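Dihydroorotate dehydrogenase (Schistosoma mansoni, PDB 6UY4) probably catalyses the quinone-dependent oxidation of (S)-dihydroorotate to orotate, a step of de novo pyrimidine synthesis, with flavin mononucleotide as cofactor. Local coordinates at residues G333-E338 against V358-P363. Numbering follows the deposited sequence.
With QLA (2-[(4-fluorophenyl)amino]-3-hydroxynaphthalene-1,4-dione), chain B; FMN (flavin mononucleotide), chain G.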
# COMPACT_ATOMS: atom_id res chain seq x y z
N GLY A 333 10.05 -1.74 0.90
CA GLY A 333 11.36 -1.88 1.51
C GLY A 333 11.99 -0.61 2.02
O GLY A 333 13.21 -0.59 2.23
N ILE A 334 11.21 0.45 2.22
CA ILE A 334 11.75 1.69 2.76
C ILE A 334 11.93 1.52 4.26
O ILE A 334 10.96 1.39 5.00
CB ILE A 334 10.84 2.89 2.44
CG1 ILE A 334 10.87 3.19 0.94
CG2 ILE A 334 11.27 4.11 3.24
CD1 ILE A 334 10.05 4.40 0.56
N SER A 335 13.19 1.52 4.71
CA SER A 335 13.50 1.42 6.13
C SER A 335 14.26 2.61 6.69
O SER A 335 14.33 2.76 7.92
CB SER A 335 14.30 0.14 6.42
OG SER A 335 13.54 -1.02 6.14
N CYS A 336 14.84 3.46 5.85
CA CYS A 336 15.55 4.65 6.30
C CYS A 336 15.33 5.75 5.26
O CYS A 336 14.51 5.61 4.35
CB CYS A 336 17.04 4.33 6.53
SG CYS A 336 17.93 3.81 5.05
N GLY A 337 16.08 6.85 5.41
CA GLY A 337 15.85 8.00 4.55
C GLY A 337 16.43 7.83 3.16
O GLY A 337 15.85 8.29 2.18
N GLU A 338 17.59 7.17 3.06
CA GLU A 338 18.23 7.03 1.75
C GLU A 338 17.45 6.09 0.85
O GLU A 338 17.54 6.20 -0.38
CB GLU A 338 19.67 6.55 1.93
CG GLU A 338 19.81 5.09 2.33
CD GLU A 338 21.25 4.62 2.30
OE1 GLU A 338 22.12 5.39 1.85
OE2 GLU A 338 21.51 3.47 2.73
N VAL A 358 6.33 -1.92 11.18
CA VAL A 358 6.21 -3.03 12.12
C VAL A 358 7.47 -3.15 12.96
O VAL A 358 7.41 -3.38 14.18
CB VAL A 358 5.89 -4.33 11.37
CG1 VAL A 358 5.98 -5.53 12.31
CG2 VAL A 358 4.51 -4.26 10.73
N TYR A 359 8.64 -3.00 12.33
CA TYR A 359 9.91 -3.22 13.00
C TYR A 359 10.51 -1.95 13.61
O TYR A 359 11.47 -2.05 14.37
CB TYR A 359 10.92 -3.82 12.02
CG TYR A 359 10.60 -5.24 11.61
CD1 TYR A 359 10.89 -6.31 12.45
CD2 TYR A 359 10.01 -5.52 10.38
CE1 TYR A 359 10.59 -7.61 12.09
CE2 TYR A 359 9.72 -6.82 10.01
CZ TYR A 359 10.01 -7.86 10.86
OH TYR A 359 9.72 -9.15 10.49
N GLN A 360 9.96 -0.77 13.31
CA GLN A 360 10.49 0.47 13.87
C GLN A 360 9.45 1.30 14.62
O GLN A 360 9.84 2.24 15.32
CB GLN A 360 11.12 1.33 12.77
CG GLN A 360 12.23 0.63 12.00
CD GLN A 360 12.96 1.56 11.05
OE1 GLN A 360 12.86 2.78 11.16
NE2 GLN A 360 13.70 0.98 10.11
N GLY A 361 8.17 0.99 14.49
CA GLY A 361 7.15 1.66 15.27
C GLY A 361 6.74 3.00 14.71
O GLY A 361 7.07 3.36 13.57
N PRO A 362 6.00 3.77 15.50
CA PRO A 362 5.50 5.08 15.04
C PRO A 362 6.60 6.03 14.59
O PRO A 362 6.42 6.71 13.57
CB PRO A 362 4.76 5.62 16.28
CG PRO A 362 4.32 4.41 17.00
CD PRO A 362 5.39 3.38 16.79
N PRO A 363 7.73 6.13 15.30
CA PRO A 363 8.75 7.12 14.88
C PRO A 363 9.24 6.95 13.45
O PRO A 363 9.84 7.89 12.91
CB PRO A 363 9.89 6.90 15.89
CG PRO A 363 9.23 6.37 17.10
CD PRO A 363 8.14 5.48 16.56
C1 QLA B . 1.38 -5.26 12.66
O1 QLA B . 0.56 -4.68 11.98
C2 QLA B . 1.68 -4.74 14.03
O2 QLA B . 0.96 -3.71 14.44
C3 QLA B . 2.70 -5.34 14.81
O3 QLA B . 4.11 -7.24 15.13
C4 QLA B . 3.26 -3.34 16.18
C5 QLA B . 3.63 -2.49 15.14
C6 QLA B . 3.76 -1.13 15.36
C7 QLA B . 3.51 -0.64 16.61
C8 QLA B . 3.13 -1.44 17.65
C9 QLA B . 3.01 -2.80 17.43
C10 QLA B . 3.32 -6.64 14.36
C11 QLA B . 3.00 -7.14 13.01
C12 QLA B . 3.64 -8.27 12.54
C13 QLA B . 3.36 -8.76 11.27
C14 QLA B . 2.44 -8.10 10.46
C15 QLA B . 1.80 -6.97 10.92
C16 QLA B . 2.08 -6.48 12.19
F1 QLA B . 3.63 0.70 16.82
N1 QLA B . 3.12 -4.74 15.94
N1 FMN G . -1.38 -3.79 -0.59
C2 FMN G . -2.60 -3.46 -1.14
O2 FMN G . -2.65 -2.82 -2.19
N3 FMN G . -3.77 -3.86 -0.52
C4 FMN G . -3.72 -4.59 0.65
O4 FMN G . -4.76 -4.94 1.20
C4A FMN G . -2.49 -4.92 1.21
N5 FMN G . -2.43 -5.64 2.38
C5A FMN G . -1.21 -5.96 2.93
C6 FMN G . -1.16 -6.69 4.12
C7 FMN G . 0.07 -7.02 4.68
C7M FMN G . 0.12 -7.81 5.96
C8 FMN G . 1.25 -6.62 4.06
C8M FMN G . 2.57 -6.98 4.67
C9 FMN G . 1.20 -5.89 2.88
C9A FMN G . -0.03 -5.56 2.31
N10 FMN G . -0.09 -4.83 1.13
C10 FMN G . -1.31 -4.51 0.58
C1' FMN G . 1.16 -4.39 0.44
C2' FMN G . 1.63 -3.04 0.98
O2' FMN G . 0.59 -2.10 0.88
C3' FMN G . 2.83 -2.53 0.19
O3' FMN G . 2.53 -2.55 -1.19
C4' FMN G . 4.09 -3.35 0.44
O4' FMN G . 4.01 -4.01 1.69
C5' FMN G . 5.28 -2.42 0.44
O5' FMN G . 6.43 -3.08 0.93
P FMN G . 7.09 -2.57 2.30
O1P FMN G . 8.33 -3.38 2.56
O2P FMN G . 7.42 -1.09 2.21
O3P FMN G . 6.10 -2.81 3.42
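Gln360 NE2 donates a hydrogen bond to the backbone carbonyl of Ser335, with 2.9 Å between NE2 and Ser335 O. The N-H...O angle of 153° shows a moderately bent bond. NE2 approaches O in the carbonyl plane, on a lone pair, at a C=O...N angle of 132°; the acceptor itself is slightly tilted out of the Gln360 amide plane. The reach comes from the glutamine chain: CG stands anti to the carbonyl carbon (chi1 -57°), and the chain is extended beyond CG, which carries the amide across a CA separation of 8.4 Å between Ser335 and Gln360. Ser335 CB, 3.8 Å from Gln360 NE2, adds a loose van der Waals touch. At the other end of the amide, OE1 accepts from Lys367 NZ in helix 364-376, so both OE1 and NE2 have a partner, which favours this orientation of the amide.

The bond joins two loop-helix junctions of the TIM-barrel fold. The segment 333-338 follows strand 328-331 and enters helix 337-346 through the N-cap residue Cys336; Asp339 OD1 accepts from Ser335 N. Its first residue, Gly333, donates its backbone N to the FMN phosphate, 2.9 Å from O1P, with a weak bond to O2P. On the other segment, both Val358 methyls pack on the naphthoquinone of the inhibitor QLA, with CG1 over its face, 3.5 Å from QLA C11, and Pro362 CD packs against its fluorine F1. Gly361, the first residue beyond helix 355-360, has positive phi and turns the chain toward Pro362.

A buried glutamine amide, bonded through both its oxygen and its nitrogen, thus ties the loop whose Gly333 binds the FMN phosphate to the helix end lining the inhibitor pocket, and the neighbouring lysine probably strengthens its N-H as a donor by polarising the amide.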